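Local coordinates for protein 2,3-bisphosphoglycerate-independent phosphoglycerate mutase (Pyrococcus horikoshii, PDB 2ZKT) that probably interconverts 2-phosphoglycerate and 3-phosphoglycerate in glycolysis, as a metal-dependent mutase of the alkaline phosphatase clan, at residues L15-I20 with L26-Y31; L89-D94 with V163-P168; D265-E270 with K292-V297; M281-K286 with V297-K302; S348-C351 with H356-D359. All blocks are in the same frame, centred on the assembly; numbering follows the deposited sequence.

Contact 1 of 5, residues L15-I20 with L26-Y31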
# COMPACT_ATOMS: atom_id res chain seq x y z
N LEU B 15 0.71 -10.52 10.41
CA LEU B 15 0.71 -9.12 10.00
C LEU B 15 1.92 -8.29 10.46
O LEU B 15 2.60 -7.66 9.64
CB LEU B 15 -0.57 -8.44 10.49
CG LEU B 15 -0.80 -7.01 10.02
CD1 LEU B 15 -0.78 -6.94 8.49
CD2 LEU B 15 -2.15 -6.53 10.56
N GLY B 16 2.18 -8.29 11.76
CA GLY B 16 3.29 -7.52 12.29
C GLY B 16 4.66 -7.80 11.68
O GLY B 16 4.97 -8.94 11.32
N ASP B 17 5.49 -6.76 11.58
CA ASP B 17 6.81 -6.91 11.01
C ASP B 17 7.78 -5.90 11.62
O ASP B 17 7.45 -5.20 12.58
CB ASP B 17 6.73 -6.72 9.49
CG ASP B 17 7.71 -7.62 8.73
OD1 ASP B 17 8.94 -7.45 8.89
OD2 ASP B 17 7.23 -8.50 7.97
N ARG B 18 8.99 -5.82 11.07
CA ARG B 18 9.99 -4.87 11.54
C ARG B 18 10.36 -3.96 10.37
O ARG B 18 10.13 -4.30 9.20
CB ARG B 18 11.22 -5.61 12.07
CG ARG B 18 10.93 -6.44 13.32
CD ARG B 18 12.11 -7.30 13.75
NE ARG B 18 11.77 -8.06 14.95
CZ ARG B 18 12.57 -8.96 15.54
NH1 ARG B 18 13.77 -9.24 15.04
NH2 ARG B 18 12.16 -9.57 16.65
N PRO B 19 10.93 -2.77 10.66
CA PRO B 19 11.31 -1.84 9.58
C PRO B 19 12.12 -2.57 8.50
O PRO B 19 13.05 -3.34 8.82
CB PRO B 19 12.15 -0.79 10.31
CG PRO B 19 11.54 -0.77 11.69
CD PRO B 19 11.34 -2.25 11.98
N ILE B 20 11.76 -2.37 7.23
CA ILE B 20 12.48 -3.00 6.11
C ILE B 20 13.22 -1.91 5.33
O ILE B 20 12.61 -0.93 4.88
CB ILE B 20 11.52 -3.71 5.11
CG1 ILE B 20 10.60 -4.70 5.85
CG2 ILE B 20 12.34 -4.43 4.03
CD1 ILE B 20 11.30 -5.95 6.33
N LEU B 26 10.09 1.29 6.30
CA LEU B 26 8.72 1.03 6.67
C LEU B 26 8.51 -0.47 6.76
O LEU B 26 9.35 -1.27 6.29
CB LEU B 26 7.74 1.59 5.63
CG LEU B 26 7.86 3.08 5.24
CD1 LEU B 26 6.70 3.44 4.33
CD2 LEU B 26 7.88 3.98 6.48
N THR B 27 7.41 -0.87 7.39
CA THR B 27 7.07 -2.27 7.49
C THR B 27 6.16 -2.52 6.28
O THR B 27 5.63 -1.57 5.70
CB THR B 27 6.26 -2.57 8.75
OG1 THR B 27 5.03 -1.83 8.70
CG2 THR B 27 7.06 -2.20 10.01
N PRO B 28 6.00 -3.80 5.88
CA PRO B 28 5.14 -4.14 4.74
C PRO B 28 3.75 -3.51 4.87
O PRO B 28 3.18 -3.03 3.89
CB PRO B 28 5.10 -5.67 4.79
CG PRO B 28 6.49 -6.00 5.25
CD PRO B 28 6.72 -4.99 6.38
N LEU B 29 3.21 -3.51 6.08
CA LEU B 29 1.88 -2.95 6.33
C LEU B 29 1.85 -1.44 6.10
O LEU B 29 0.87 -0.92 5.57
CB LEU B 29 1.42 -3.24 7.77
CG LEU B 29 0.15 -2.46 8.21
CD1 LEU B 29 -0.99 -2.66 7.20
CD2 LEU B 29 -0.28 -2.94 9.60
N GLU B 30 2.91 -0.75 6.49
CA GLU B 30 2.95 0.70 6.32
C GLU B 30 3.15 1.04 4.84
O GLU B 30 2.42 1.87 4.28
CB GLU B 30 4.08 1.30 7.19
CG GLU B 30 3.82 1.15 8.69
CD GLU B 30 5.06 1.40 9.54
OE1 GLU B 30 6.19 1.13 9.06
OE2 GLU B 30 4.91 1.85 10.71
N TYR B 31 4.13 0.37 4.23
CA TYR B 31 4.50 0.54 2.82
C TYR B 31 3.32 0.21 1.88
O TYR B 31 3.03 0.95 0.95
CB TYR B 31 5.69 -0.38 2.50
CG TYR B 31 6.19 -0.33 1.07
CD1 TYR B 31 7.04 0.70 0.64
CD2 TYR B 31 5.84 -1.31 0.14
CE1 TYR B 31 7.52 0.75 -0.67
CE2 TYR B 31 6.31 -1.28 -1.18
CZ TYR B 31 7.15 -0.24 -1.57
OH TYR B 31 7.64 -0.19 -2.87

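Contact 2 of 5, residues L89-D94 with V163-P168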
# COMPACT_ATOMS: atom_id res chain seq x y z
N LEU B 89 -12.38 -34.14 11.56
CA LEU B 89 -12.73 -35.32 12.37
C LEU B 89 -13.57 -34.91 13.59
O LEU B 89 -13.55 -33.75 14.01
CB LEU B 89 -11.46 -36.03 12.87
CG LEU B 89 -10.40 -36.46 11.84
CD1 LEU B 89 -9.20 -37.07 12.57
CD2 LEU B 89 -11.01 -37.47 10.86
N ASP B 90 -14.31 -35.88 14.14
CA ASP B 90 -15.14 -35.63 15.31
C ASP B 90 -14.55 -36.45 16.47
O ASP B 90 -14.76 -37.67 16.56
CB ASP B 90 -16.60 -36.05 15.05
CG ASP B 90 -17.25 -35.24 13.93
OD1 ASP B 90 -17.24 -33.99 14.02
OD2 ASP B 90 -17.76 -35.84 12.96
N LEU B 91 -13.81 -35.77 17.34
CA LEU B 91 -13.15 -36.42 18.48
C LEU B 91 -13.84 -36.21 19.83
O LEU B 91 -14.68 -35.30 19.99
CB LEU B 91 -11.70 -35.92 18.58
CG LEU B 91 -10.67 -36.39 17.53
CD1 LEU B 91 -11.13 -36.02 16.13
CD2 LEU B 91 -9.32 -35.76 17.85
N SER B 92 -13.47 -37.05 20.79
CA SER B 92 -13.99 -37.00 22.16
C SER B 92 -12.93 -36.32 23.03
O SER B 92 -11.73 -36.50 22.79
CB SER B 92 -14.25 -38.41 22.69
OG SER B 92 -15.13 -39.13 21.83
N LYS B 93 -13.37 -35.55 24.03
CA LYS B 93 -12.45 -34.83 24.91
C LYS B 93 -11.42 -35.73 25.62
O LYS B 93 -10.57 -35.23 26.36
CB LYS B 93 -13.23 -34.03 25.96
CG LYS B 93 -13.99 -32.83 25.38
CD LYS B 93 -14.66 -32.01 26.46
CE LYS B 93 -15.34 -30.78 25.87
NZ LYS B 93 -16.34 -31.16 24.83
N ASP B 94 -11.48 -37.04 25.38
CA ASP B 94 -10.52 -37.93 26.01
C ASP B 94 -9.48 -38.45 25.00
O ASP B 94 -8.61 -39.24 25.36
CB ASP B 94 -11.24 -39.11 26.68
CG ASP B 94 -12.02 -39.95 25.69
OD1 ASP B 94 -12.39 -39.42 24.61
OD2 ASP B 94 -12.28 -41.14 25.99
N VAL B 163 -2.28 -36.50 10.16
CA VAL B 163 -2.77 -36.42 11.55
C VAL B 163 -3.01 -37.80 12.19
O VAL B 163 -3.69 -38.66 11.61
CB VAL B 163 -4.10 -35.63 11.63
CG1 VAL B 163 -4.57 -35.58 13.08
CG2 VAL B 163 -3.91 -34.22 11.09
N GLY B 164 -2.46 -38.00 13.39
CA GLY B 164 -2.61 -39.26 14.13
C GLY B 164 -3.45 -39.06 15.39
O GLY B 164 -3.16 -38.19 16.22
N ASP B 165 -4.49 -39.87 15.54
CA ASP B 165 -5.35 -39.76 16.72
C ASP B 165 -5.46 -41.07 17.52
O ASP B 165 -5.99 -42.06 17.02
CB ASP B 165 -6.76 -39.31 16.30
CG ASP B 165 -7.68 -39.12 17.48
OD1 ASP B 165 -7.40 -38.23 18.31
OD2 ASP B 165 -8.67 -39.88 17.59
N ASN B 166 -4.93 -41.06 18.74
CA ASN B 166 -4.99 -42.15 19.72
C ASN B 166 -6.22 -42.02 20.64
O ASN B 166 -6.42 -41.03 21.32
CB ASN B 166 -3.71 -42.13 20.55
CG ASN B 166 -2.58 -42.72 19.74
OD1 ASN B 166 -2.77 -43.27 18.66
ND2 ASN B 166 -1.36 -42.60 20.30
N ASP B 167 -7.06 -43.08 20.63
CA ASP B 167 -8.34 -43.01 21.35
C ASP B 167 -8.20 -43.15 22.88
O ASP B 167 -7.24 -43.68 23.41
CB ASP B 167 -9.27 -44.08 20.78
CG ASP B 167 -9.93 -43.56 19.51
OD1 ASP B 167 -9.34 -43.74 18.44
OD2 ASP B 167 -11.02 -42.98 19.59
N PRO B 168 -9.27 -42.74 23.58
CA PRO B 168 -9.24 -42.28 24.97
C PRO B 168 -7.87 -42.30 25.68
O PRO B 168 -7.68 -42.92 26.73
CB PRO B 168 -10.27 -43.16 25.67
CG PRO B 168 -11.34 -43.49 24.61
CD PRO B 168 -10.67 -42.92 23.26

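Contact 3 of 5, residues D265-E270 with K292-V297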
# COMPACT_ATOMS: atom_id res chain seq x y z
N ASP B 265 -18.86 -22.09 14.12
CA ASP B 265 -19.36 -22.88 12.99
C ASP B 265 -18.43 -22.47 11.84
O ASP B 265 -18.65 -21.45 11.19
CB ASP B 265 -20.82 -22.51 12.64
CG ASP B 265 -21.82 -23.03 13.66
OD1 ASP B 265 -21.52 -24.03 14.35
OD2 ASP B 265 -22.93 -22.46 13.77
N VAL B 266 -17.40 -23.27 11.58
CA VAL B 266 -16.44 -22.93 10.54
C VAL B 266 -16.89 -23.18 9.09
O VAL B 266 -17.48 -24.21 8.77
CB VAL B 266 -15.09 -23.64 10.80
CG1 VAL B 266 -14.09 -23.33 9.69
CG2 VAL B 266 -14.53 -23.18 12.15
N TYR B 267 -16.59 -22.20 8.24
CA TYR B 267 -16.92 -22.25 6.82
C TYR B 267 -15.66 -22.01 6.00
O TYR B 267 -14.79 -21.23 6.39
CB TYR B 267 -17.93 -21.15 6.46
CG TYR B 267 -19.29 -21.33 7.10
CD1 TYR B 267 -19.54 -20.83 8.38
CD2 TYR B 267 -20.32 -21.98 6.43
CE1 TYR B 267 -20.79 -20.98 8.98
CE2 TYR B 267 -21.59 -22.14 7.03
CZ TYR B 267 -21.81 -21.63 8.30
OH TYR B 267 -23.05 -21.78 8.90
N THR B 268 -15.58 -22.70 4.86
CA THR B 268 -14.46 -22.56 3.94
C THR B 268 -15.10 -22.42 2.56
O THR B 268 -15.40 -23.42 1.90
CB THR B 268 -13.56 -23.81 3.95
OG1 THR B 268 -13.24 -24.16 5.31
CG2 THR B 268 -12.27 -23.53 3.19
N PRO B 269 -15.35 -21.18 2.12
CA PRO B 269 -15.98 -20.95 0.82
C PRO B 269 -15.13 -21.45 -0.35
O PRO B 269 -13.93 -21.69 -0.21
CB PRO B 269 -16.17 -19.43 0.80
CG PRO B 269 -14.97 -18.95 1.54
CD PRO B 269 -14.93 -19.89 2.73
N GLU B 270 -15.78 -21.60 -1.51
CA GLU B 270 -15.11 -22.07 -2.73
C GLU B 270 -13.96 -21.13 -3.10
O GLU B 270 -14.17 -19.93 -3.28
CB GLU B 270 -16.12 -22.13 -3.89
CG GLU B 270 -17.26 -23.12 -3.69
CD GLU B 270 -16.80 -24.57 -3.73
OE1 GLU B 270 -16.18 -24.98 -4.74
OE2 GLU B 270 -17.05 -25.31 -2.74
N LYS B 292 -25.48 -11.94 8.44
CA LYS B 292 -26.94 -11.92 8.42
C LYS B 292 -27.59 -12.97 9.34
O LYS B 292 -28.76 -12.82 9.69
CB LYS B 292 -27.46 -12.13 6.98
CG LYS B 292 -27.19 -10.95 6.05
CD LYS B 292 -27.59 -11.27 4.62
CE LYS B 292 -27.23 -10.13 3.67
NZ LYS B 292 -27.48 -10.48 2.23
N ASP B 293 -26.85 -14.01 9.73
CA ASP B 293 -27.43 -15.04 10.60
C ASP B 293 -26.62 -15.33 11.87
O ASP B 293 -27.00 -16.19 12.68
CB ASP B 293 -27.61 -16.35 9.82
CG ASP B 293 -28.62 -16.22 8.69
OD1 ASP B 293 -29.79 -15.85 8.96
OD2 ASP B 293 -28.24 -16.49 7.52
N TYR B 294 -25.51 -14.62 12.05
CA TYR B 294 -24.68 -14.82 13.23
C TYR B 294 -24.42 -13.48 13.91
O TYR B 294 -24.51 -12.43 13.27
CB TYR B 294 -23.35 -15.47 12.81
CG TYR B 294 -23.47 -16.94 12.45
CD1 TYR B 294 -23.36 -17.93 13.44
CD2 TYR B 294 -23.68 -17.35 11.12
CE1 TYR B 294 -23.45 -19.29 13.12
CE2 TYR B 294 -23.78 -18.71 10.79
CZ TYR B 294 -23.65 -19.68 11.80
OH TYR B 294 -23.75 -21.02 11.51
N ASP B 295 -24.11 -13.51 15.20
CA ASP B 295 -23.84 -12.27 15.93
C ASP B 295 -22.36 -11.88 15.84
O ASP B 295 -22.02 -10.70 15.77
CB ASP B 295 -24.22 -12.41 17.40
CG ASP B 295 -25.61 -12.97 17.59
OD1 ASP B 295 -26.58 -12.31 17.15
OD2 ASP B 295 -25.72 -14.08 18.17
N PHE B 296 -21.50 -12.89 15.83
CA PHE B 296 -20.05 -12.68 15.78
C PHE B 296 -19.45 -13.49 14.63
O PHE B 296 -19.67 -14.71 14.54
CB PHE B 296 -19.42 -13.13 17.10
CG PHE B 296 -18.02 -12.62 17.31
CD1 PHE B 296 -17.80 -11.34 17.83
CD2 PHE B 296 -16.92 -13.40 16.96
CE1 PHE B 296 -16.51 -10.85 17.99
CE2 PHE B 296 -15.62 -12.92 17.13
CZ PHE B 296 -15.41 -11.64 17.64
N VAL B 297 -18.70 -12.81 13.75
CA VAL B 297 -18.06 -13.47 12.62
C VAL B 297 -16.55 -13.26 12.65
O VAL B 297 -16.07 -12.14 12.87
CB VAL B 297 -18.64 -12.96 11.25
CG1 VAL B 297 -17.80 -13.47 10.09
CG2 VAL B 297 -20.09 -13.44 11.09

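Contact 4 of 5, residues M281-K286 with V297-K302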
# COMPACT_ATOMS: atom_id res chain seq x y z
N MET B 281 -11.72 -12.39 -2.07
CA MET B 281 -13.02 -11.77 -2.30
C MET B 281 -14.16 -12.75 -2.01
O MET B 281 -15.30 -12.38 -1.76
CB MET B 281 -13.09 -11.28 -3.76
CG MET B 281 -12.04 -10.20 -4.10
SD MET B 281 -12.06 -8.81 -2.95
CE MET B 281 -12.97 -7.62 -3.95
N ALA B 282 -13.81 -14.06 -2.11
CA ALA B 282 -14.78 -15.10 -1.79
C ALA B 282 -15.00 -15.19 -0.29
O ALA B 282 -16.09 -15.46 0.19
CB ALA B 282 -14.25 -16.43 -2.32
N LYS B 283 -13.93 -14.94 0.47
CA LYS B 283 -14.01 -14.96 1.93
C LYS B 283 -14.85 -13.79 2.41
O LYS B 283 -15.67 -13.92 3.33
CB LYS B 283 -12.60 -14.89 2.53
CG LYS B 283 -11.85 -16.22 2.48
CD LYS B 283 -10.43 -16.07 2.99
CE LYS B 283 -9.73 -17.41 3.00
NZ LYS B 283 -8.27 -17.27 3.26
N ALA B 284 -14.65 -12.63 1.78
CA ALA B 284 -15.39 -11.42 2.13
C ALA B 284 -16.86 -11.62 1.80
O ALA B 284 -17.74 -11.30 2.61
CB ALA B 284 -14.83 -10.23 1.36
N LYS B 285 -17.12 -12.15 0.60
CA LYS B 285 -18.48 -12.40 0.15
C LYS B 285 -19.20 -13.24 1.21
O LYS B 285 -20.30 -12.90 1.65
CB LYS B 285 -18.44 -13.12 -1.21
CG LYS B 285 -19.78 -13.21 -1.95
CD LYS B 285 -20.66 -14.34 -1.42
CE LYS B 285 -21.89 -14.55 -2.30
NZ LYS B 285 -22.79 -13.36 -2.31
N LYS B 286 -18.54 -14.32 1.64
CA LYS B 286 -19.11 -15.22 2.65
C LYS B 286 -19.28 -14.55 4.02
O LYS B 286 -20.31 -14.74 4.69
CB LYS B 286 -18.25 -16.49 2.79
CG LYS B 286 -18.85 -17.54 3.71
CD LYS B 286 -20.23 -17.97 3.23
CE LYS B 286 -20.93 -18.88 4.23
NZ LYS B 286 -22.33 -19.20 3.81
N VAL B 297 -18.70 -12.81 13.75
CA VAL B 297 -18.06 -13.47 12.62
C VAL B 297 -16.55 -13.26 12.65
O VAL B 297 -16.07 -12.14 12.87
CB VAL B 297 -18.64 -12.96 11.25
CG1 VAL B 297 -17.80 -13.47 10.09
CG2 VAL B 297 -20.09 -13.44 11.09
N PHE B 298 -15.81 -14.35 12.44
CA PHE B 298 -14.35 -14.33 12.43
C PHE B 298 -13.86 -14.66 11.01
O PHE B 298 -14.28 -15.64 10.41
CB PHE B 298 -13.83 -15.37 13.44
CG PHE B 298 -12.35 -15.61 13.36
CD1 PHE B 298 -11.44 -14.61 13.73
CD2 PHE B 298 -11.85 -16.83 12.90
CE1 PHE B 298 -10.05 -14.83 13.64
CE2 PHE B 298 -10.46 -17.06 12.80
CZ PHE B 298 -9.56 -16.05 13.17
N LEU B 299 -12.96 -13.83 10.48
CA LEU B 299 -12.41 -14.03 9.13
C LEU B 299 -10.89 -14.14 9.22
O LEU B 299 -10.22 -13.27 9.79
CB LEU B 299 -12.81 -12.86 8.22
CG LEU B 299 -12.17 -12.79 6.82
CD1 LEU B 299 -12.40 -14.08 6.05
CD2 LEU B 299 -12.77 -11.61 6.07
N HIS B 300 -10.34 -15.21 8.65
CA HIS B 300 -8.90 -15.45 8.67
C HIS B 300 -8.29 -15.41 7.26
O HIS B 300 -8.88 -15.92 6.31
CB HIS B 300 -8.64 -16.80 9.35
CG HIS B 300 -7.20 -17.05 9.68
ND1 HIS B 300 -6.30 -17.55 8.75
CD2 HIS B 300 -6.50 -16.89 10.83
CE1 HIS B 300 -5.11 -17.68 9.32
NE2 HIS B 300 -5.20 -17.28 10.58
N PHE B 301 -7.12 -14.78 7.14
CA PHE B 301 -6.39 -14.66 5.86
C PHE B 301 -4.96 -15.09 6.18
O PHE B 301 -4.23 -14.36 6.85
CB PHE B 301 -6.41 -13.20 5.38
CG PHE B 301 -5.76 -12.98 4.04
CD1 PHE B 301 -6.34 -13.49 2.87
CD2 PHE B 301 -4.56 -12.27 3.94
CE1 PHE B 301 -5.74 -13.28 1.63
CE2 PHE B 301 -3.94 -12.05 2.70
CZ PHE B 301 -4.53 -12.56 1.54
N LYS B 302 -4.54 -16.25 5.67
CA LYS B 302 -3.21 -16.80 5.96
C LYS B 302 -1.96 -16.39 5.15
O LYS B 302 -0.89 -16.16 5.73
CB LYS B 302 -3.31 -18.34 5.95
CG LYS B 302 -2.04 -19.07 6.36
CD LYS B 302 -1.65 -18.77 7.81
CE LYS B 302 -0.70 -19.83 8.36
NZ LYS B 302 0.47 -20.07 7.46

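Contact 5 of 5, residues S348-C351 with H356-D359. With ZN (zinc ion), chain H.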
# COMPACT_ATOMS: atom_id res chain seq x y z
N SER B 348 3.24 -11.44 15.14
CA SER B 348 4.19 -10.86 14.19
C SER B 348 5.04 -11.94 13.52
O SER B 348 5.43 -12.93 14.13
CB SER B 348 5.10 -9.89 14.95
OG SER B 348 4.37 -8.68 15.21
N THR B 349 5.35 -11.74 12.24
CA THR B 349 6.22 -12.65 11.50
C THR B 349 7.10 -11.79 10.63
O THR B 349 6.86 -11.66 9.43
CB THR B 349 5.44 -13.63 10.61
OG1 THR B 349 4.57 -14.43 11.43
CG2 THR B 349 6.42 -14.57 9.88
N PRO B 350 8.12 -11.17 11.23
CA PRO B 350 9.07 -10.29 10.52
C PRO B 350 9.79 -11.03 9.39
O PRO B 350 10.18 -12.19 9.56
CB PRO B 350 10.05 -9.86 11.63
CG PRO B 350 9.29 -10.07 12.91
CD PRO B 350 8.52 -11.34 12.64
N CYS B 351 9.96 -10.37 8.25
CA CYS B 351 10.66 -10.99 7.13
C CYS B 351 12.12 -11.25 7.52
O CYS B 351 12.68 -12.29 7.16
CB CYS B 351 10.58 -10.07 5.90
SG CYS B 351 8.91 -9.96 5.16
N HIS B 356 7.79 -16.54 13.51
CA HIS B 356 7.04 -15.71 14.45
C HIS B 356 7.97 -14.99 15.43
O HIS B 356 8.94 -15.58 15.92
CB HIS B 356 6.07 -16.58 15.26
CG HIS B 356 5.08 -17.34 14.42
ND1 HIS B 356 4.02 -18.04 14.97
CD2 HIS B 356 5.00 -17.52 13.08
CE1 HIS B 356 3.33 -18.62 14.00
NE2 HIS B 356 3.90 -18.32 12.85
N SER B 357 7.67 -13.72 15.70
CA SER B 357 8.45 -12.93 16.65
C SER B 357 7.53 -12.57 17.80
O SER B 357 6.33 -12.85 17.77
CB SER B 357 8.94 -11.63 16.00
OG SER B 357 7.86 -10.72 15.84
N GLY B 358 8.10 -11.93 18.82
CA GLY B 358 7.33 -11.52 19.98
C GLY B 358 6.85 -10.07 19.86
O GLY B 358 6.16 -9.57 20.74
N ASP B 359 7.23 -9.41 18.76
CA ASP B 359 6.81 -8.02 18.53
C ASP B 359 5.28 -7.92 18.60
O ASP B 359 4.57 -8.73 18.01
CB ASP B 359 7.28 -7.54 17.14
CG ASP B 359 8.79 -7.61 16.98
OD1 ASP B 359 9.50 -6.82 17.64
OD2 ASP B 359 9.26 -8.47 16.18
ZN ZN H . 3.53 -18.73 10.63
O HOH W 1 3.97 -11.63 17.84

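Contact 1 of 5, residues L15-I20 with L26-Y31
A capping box formed by Thr-27 and Glu-30 opens the short helix 28-31, and the loop 15-20 runs back along this capped end, packing Asp-17 on Pro-28 and the backbone of Arg-18 on Thr-27. In the box, Glu-30 N reaches Thr-27 OG1 at 3.2 Å, while Thr-27 N donates to Glu-30 OE1 at 2.9 Å. A chi1 of 61° sets the threonine hydroxyl between its own N and C and over the helix start. The same torsion turns CG2 to the loop, where it lies 3.8 Å from Arg-18 O. Two residues on, Ile-20 N donates to Leu-26 O (2.8 Å), arriving well above the carbonyl plane rather than on a lone pair. The proline ring of Pro-28 crosses Asp-17 at about a right angle, its CD 3.6 Å from Asp-17 CB, and the same CD is 3.9 Å from Ile-20 CG1. Leu-15 CG, where its side chain forks, lies 4.1 Å from the Leu-29 CD2 methyl, and both leucines touch Ile-320 of helix 313-331 and Pro-362. The carboxylate of Asp-17 is gripped from several directions: OD1 accepts Arg-18 N through its anti lone pair (2.7 Å) and also the backbone N of Cys-351, while OD2 forms a salt bridge with Lys-316. Thr-27 OG1 is further bonded to Glu-380, and Glu-30 OE1 is paired with Arg-381. With both its oxygens engaged and one flank against a proline ring, the buried Asp-17 carboxylate has little freedom to rotate, and Lys-316 and the two N-H groups would be expected to favour its ionised form.

Contact 2 of 5, residues L89-D94 with V163-P168
Asp-94 O appears to receive the CA-H of Pro-168 in a weak CA-H...O contact, with Pro-168 CA 3.1 Å from the oxygen and an angle of 138° at the hydrogen, though the model is strained here and the contact is tentative. No conventional hydrogen bond joins the two segments, although the backbone of Asp-94 is bonded to Glu-170 just beyond. The side chains of Asp-94 and Pro-168 lie next to each other and point the same way, but the modelled approach of the carboxylate to the proline ring is too close to be trusted. The firmer part of the contact lies on strand 161-166. Asp-165 extends from the strand, a chi1 of -178° carrying its carboxylate away from its own N, and meets Leu-91 coming from the opposite direction. Methyl CD2 of Leu-91 is 3.2 Å from Asp-165 OD1, and Leu-91 CG sits nearly evenly between the two oxygens, 3.8 Å from OD1 and 4.0 Å from OD2. Leu-91 is backed by Phe-81 and Ala-84 of helix 80-86, and Asp-165 also touches Val-153 and Ala-97 on the two strands flanking its own. The loop 89-94 is thus laid over one face of the four-stranded antiparallel sheet, just before the chain enters it as strand 96-103. A buried carboxylate whose outer end meets a leucine branch, with Asp-95 touching it and Asp-167 OD2 4.4 Å from Asp-165 OD2, would be expected to hold its negative charge less readily than one in water.

Contact 3 of 5, residues D265-E270 with K292-V297
The edge strand 265-267 of the large mixed sheet is linked to the turn leading into strand 296-301 by a chain of hydroxyl bonds from Tyr-267 through Tyr-294 to Asp-265. Strand 246-249 lies between the two strands, so the contact is made by side chains, chiefly the two tyrosines, reaching over it, with no backbone pairing between the segments. Tyr-267 OH donates to Tyr-294 OH at 2.8 Å, and Tyr-294 OH donates to Asp-265 OD2, also at 2.8 Å. The central hydroxyl both accepts and donates, so the two bonds run in one direction, towards the carboxylate. It reaches Asp-265 OD2 on the anti side, 22° out of the carboxylate plane. The carboxylate stands steeply to the Tyr-294 ring, their planes 75° apart, yet OD2 lies in the plane of that ring at its edge, 3.3 Å from Tyr-294 CE1. The two tyrosines approach from opposite directions, and Tyr-294 OH sits in plane at the edge of the Tyr-267 ring. The apolar part of their meeting is slight, with Tyr-267 CE1 4.2 Å from Tyr-294 CE2. Asp-265 and Tyr-267, two residues apart on the strand, leave it on the same face, while Tyr-294, its chi1 of -74° placing CG beside the backbone N, brings its phenol end between them. Below, both tyrosine rings rest on Ala-247 of strand 246-249, and Tyr-267 also packs against Lys-286 and Leu-290 of helix 280-291, which lies between the two segments in the chain and runs antiparallel to strand 296-301 on this face.

Contact 4 of 5, residues M281-K286 with V297-K302
Lys-283 NZ approaches the Phe-301 ring obliquely, 4.3 Å from its CD1, at the end of strand 296-301. The ring of the preceding residue, His-300, has Phe-298 CZ and Lys-302 CD at its edge and in its plane, and it also meets the ring of His-64. His-300 turns its side chain away from the helix, so Lys-283 meets its backbone instead: NZ makes a weak hydrogen bond to His-300 O at 3.4 Å. The lysine reaches this far because its chain is fully extended beyond CG, running past the strand so that CD also comes within 3.7 Å of His-300 O. At the base of the same side chain, Lys-283 CB rests on the CD1 branch of Leu-299 at 3.6 Å. Lys-283 is buried, its chain passing Leu-299 and Val-249 on the way to the carbonyl, while the His-300 side chain is about 5 Å from a bound zinc ion, its NE2 weakly hydrogen-bonded to the zinc ligand Asp-13. Segment axes of helix and strand run antiparallel at 178° and 9.5 Å apart, as the return leg of a beta-alpha-beta crossover. Val-249 of the adjoining parallel strand touches both Lys-283 and Leu-299, and Ile-330 of helix 313-331 packs on Leu-299 and Ala-284.

Contact 5 of 5, residues S348-C351 with H356-D359
One water joins three backbone groups across Ser-348, Ser-357 and Asp-359: it accepts from Ser-348 N at 2.8 Å and donates to Ser-357 O at 2.7 Å and to Asp-359 O at 3.0 Å. Asp-359 O is gripped a second time by Ser-348 OG (2.8 Å), which approaches from above the carbonyl plane. Between the same two segments, Ser-357 N donates to Ser-348 O (2.8 Å, 164°). A chi1 of 72° points Ser-357 OG back over its own backbone, where it donates to Asp-359 OD2 at 2.7 Å and lies against the Pro-350 ring. That carboxylate oxygen also forms a salt bridge with Arg-18. The loop so folded, between strands 339-344 and 361-366 of the mixed sheet, is part of the two-zinc site characteristic of the alkaline phosphatase clan. His-356 NE2 binds one zinc ion at 2.3 Å, together with Asp-305 and His-309. Its ND1 donates to Ala-58 O and its ring stacks on His-347, a ligand of the other zinc ion. Obliquely across the imidazole, Thr-349 OG1 stands 3.5 Å from His-356 CD2 and hydrogen-bonds Asp-305, a second-shell link to another ligand of the same metal.

In the fold
Along the chain contact 1 comes first, then contact 2, then contacts 3 and 4, whose segments alternate, and last contact 5. Contacts 3 and 4 share Val-297, strand 296-301 and the large mixed sheet, with centres about 9 Å apart. Contacts 1 and 5, about 10 Å between centres, touch directly, in part through the backbone of Gly-16 and Thr-349; contact 1 joins the loop after strand 6-12 to helix 28-31, and contact 5 lies between strands 339-344 and 361-366. Contact 2 belongs to the separate antiparallel sheet, its centre about 40 Å from that of contact 1, across the chain's centre. The loop 15-20 thus lies against the loop carrying the zinc ligand His-356.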